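Local coordinates for Asl2047 protein (Nostoc sp., PDB 3HFN) that is a cyanobacterial structural homologue of Hfq that forms a six-subunit Sm-like assembly and probably binds RNA with altered properties, at residues P25-V31 / A64-P70. Numbering follows the deposited sequence.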
loop_
_atom_site.group_PDB
_atom_site.type_symbol
_atom_site.label_atom_id
_atom_site.label_comp_id
_atom_site.label_asym_id
_atom_site.label_seq_id
_atom_site.Cartn_x
_atom_site.Cartn_y
_atom_site.Cartn_z
ATOM N N PRO A 25 11.301 -23.359 10.637
ATOM C CA PRO A 25 10.822 -23.243 9.279
ATOM C C PRO A 25 9.535 -22.428 9.306
ATOM O O PRO A 25 8.915 -22.353 10.351
ATOM C CB PRO A 25 10.526 -24.675 8.881
ATOM C CG PRO A 25 10.698 -25.495 10.055
ATOM C CD PRO A 25 10.825 -24.599 11.248
ATOM N N VAL A 26 9.188 -21.819 8.169
ATOM C CA VAL A 26 8.162 -20.802 8.120
ATOM C C VAL A 26 7.682 -20.630 6.716
ATOM O O VAL A 26 8.457 -20.673 5.798
ATOM C CB VAL A 26 8.691 -19.444 8.728
ATOM C CG1 VAL A 26 9.492 -18.671 7.712
ATOM C CG2 VAL A 26 7.571 -18.569 9.246
ATOM N N GLU A 27 6.370 -20.523 6.585
ATOM C CA GLU A 27 5.653 -20.020 5.397
ATOM C C GLU A 27 5.197 -18.573 5.578
ATOM O O GLU A 27 4.403 -18.247 6.464
ATOM C CB GLU A 27 4.402 -20.861 5.130
ATOM C CG GLU A 27 3.622 -20.479 3.892
ATOM C CD GLU A 27 2.338 -21.261 3.783
ATOM O OE1 GLU A 27 1.529 -21.109 4.723
ATOM O OE2 GLU A 27 2.126 -22.033 2.787
ATOM N N ILE A 28 5.672 -17.708 4.686
ATOM C CA ILE A 28 5.336 -16.271 4.664
ATOM C C ILE A 28 4.461 -15.987 3.449
ATOM O O ILE A 28 4.922 -16.092 2.303
ATOM C CB ILE A 28 6.618 -15.431 4.526
ATOM C CG1 ILE A 28 7.638 -15.778 5.640
ATOM C CG2 ILE A 28 6.258 -13.940 4.480
ATOM C CD1 ILE A 28 9.042 -15.728 5.189
ATOM N N LYS A 29 3.211 -15.604 3.683
ATOM C CA LYS A 29 2.310 -15.406 2.553
ATOM C C LYS A 29 2.340 -13.962 2.175
ATOM O O LYS A 29 1.846 -13.105 2.893
ATOM C CB LYS A 29 0.873 -15.842 2.828
ATOM C CG LYS A 29 0.003 -15.997 1.601
ATOM C CD LYS A 29 0.072 -17.434 1.086
ATOM C CE LYS A 29 -0.696 -17.680 -0.251
ATOM N NZ LYS A 29 -2.062 -17.104 -0.316
ATOM N N LEU A 30 2.946 -13.717 1.026
ATOM C CA LEU A 30 3.058 -12.380 0.474
ATOM C C LEU A 30 1.749 -12.012 -0.173
ATOM O O LEU A 30 0.977 -12.874 -0.551
ATOM C CB LEU A 30 4.247 -12.276 -0.477
ATOM C CG LEU A 30 5.649 -11.842 0.057
ATOM C CD1 LEU A 30 5.914 -12.163 1.511
ATOM C CD2 LEU A 30 6.710 -12.428 -0.827
ATOM N N VAL A 31 1.479 -10.724 -0.255
ATOM C CA VAL A 31 0.190 -10.199 -0.698
ATOM C C VAL A 31 -0.014 -10.433 -2.159
ATOM O O VAL A 31 -1.030 -9.983 -2.736
ATOM C CB VAL A 31 0.065 -8.691 -0.386
ATOM C CG1 VAL A 31 0.456 -8.442 1.053
ATOM C CG2 VAL A 31 0.951 -7.863 -1.296
ATOM N N ALA A 64 5.176 -6.412 1.677
ATOM C CA ALA A 64 4.417 -7.358 0.863
ATOM C C ALA A 64 3.912 -8.527 1.730
ATOM O O ALA A 64 3.538 -9.537 1.183
ATOM C CB ALA A 64 5.257 -7.892 -0.161
ATOM N N ILE A 65 3.917 -8.375 3.050
ATOM C CA ILE A 65 3.592 -9.373 3.978
ATOM C C ILE A 65 2.142 -9.433 4.457
ATOM O O ILE A 65 1.615 -8.509 5.066
ATOM C CB ILE A 65 4.525 -9.493 5.176
ATOM C CG1 ILE A 65 5.942 -9.970 4.684
ATOM C CG2 ILE A 65 4.021 -10.614 5.947
ATOM C CD1 ILE A 65 7.037 -10.064 5.845
ATOM N N ALA A 66 1.464 -10.546 4.210
ATOM C CA ALA A 66 0.081 -10.657 4.580
ATOM C C ALA A 66 0.074 -11.336 5.913
ATOM O O ALA A 66 -0.585 -10.902 6.862
ATOM C CB ALA A 66 -0.642 -11.532 3.546
ATOM N N TYR A 67 0.771 -12.461 5.970
ATOM C CA TYR A 67 0.710 -13.254 7.162
ATOM C C TYR A 67 1.793 -14.257 7.135
ATOM O O TYR A 67 2.211 -14.653 6.047
ATOM C CB TYR A 67 -0.677 -13.881 7.378
ATOM C CG TYR A 67 -0.963 -15.133 6.616
ATOM C CD1 TYR A 67 -0.096 -16.201 6.618
ATOM C CD2 TYR A 67 -2.139 -15.267 5.889
ATOM C CE1 TYR A 67 -0.373 -17.372 5.885
ATOM C CE2 TYR A 67 -2.432 -16.424 5.192
ATOM C CZ TYR A 67 -1.551 -17.470 5.184
ATOM O OH TYR A 67 -1.822 -18.625 4.456
ATOM N N LEU A 68 2.218 -14.674 8.338
ATOM C CA LEU A 68 3.288 -15.620 8.520
ATOM C C LEU A 68 2.860 -16.712 9.466
ATOM O O LEU A 68 2.159 -16.446 10.408
ATOM C CB LEU A 68 4.483 -14.888 9.098
ATOM C CG LEU A 68 5.562 -15.692 9.825
ATOM C CD1 LEU A 68 6.760 -14.810 9.963
ATOM C CD2 LEU A 68 5.123 -16.126 11.201
ATOM N N GLN A 69 3.307 -17.943 9.224
ATOM C CA GLN A 69 3.045 -19.077 10.117
ATOM C C GLN A 69 4.240 -20.006 10.284
ATOM O O GLN A 69 4.933 -20.311 9.340
ATOM C CB GLN A 69 1.906 -19.937 9.606
ATOM C CG GLN A 69 1.139 -19.404 8.455
ATOM C CD GLN A 69 -0.057 -20.268 8.106
ATOM O OE1 GLN A 69 0.048 -21.493 7.971
ATOM N NE2 GLN A 69 -1.206 -19.622 7.927
ATOM N N PRO A 70 4.466 -20.475 11.511
ATOM C CA PRO A 70 5.271 -21.673 11.717
ATOM C C PRO A 70 4.600 -22.901 11.111
ATOM O O PRO A 70 3.454 -23.226 11.437
ATOM C CB PRO A 70 5.303 -21.806 13.227
ATOM C CG PRO A 70 5.146 -20.453 13.712
ATOM C CD PRO A 70 4.268 -19.708 12.749
#
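Backbone hydrogen bonds join Glu27 to Gln69 in both directions, with Gln69 N lying 3.0 Å from Glu27 O, and tie the antiparallel strands 25-30 and 65-70 together. Further along, Lys29 N donates to Tyr67 O over 2.7 Å. Lys29 O instead faces two residues: Ala66 N reaches it at 2.9 Å, while Tyr67 N adds a weak bond, which makes a classic beta bulge. Past it, Val31 N bonds to Ala64 O.

On the face bearing Glu27 and Lys29, Lys29 CB sits over one face of the Tyr67 ring in a CH-pi contact, 3.8 Å from the centroid. With CG between the backbone N and carbonyl carbon (chi1 82°), the ring lies alongside the lysine chain. Losing the ring to an alanine here is likely to leave Lys29 CB without the face it rests on.

The other face is apolar: Val26 CG2 meets Leu68 CG at 3.6 Å, and Ile65 CG1 packs against both Ile28 CG2 (4.0 Å) and Leu30 CD1 (3.9 Å), near Ile60. Tyr67 and Leu68 also pair with a strand of a second subunit, consistent with Sm/Hfq ring assembly; within the chain, first-to-last strand pairing is characteristic of the Sm fold.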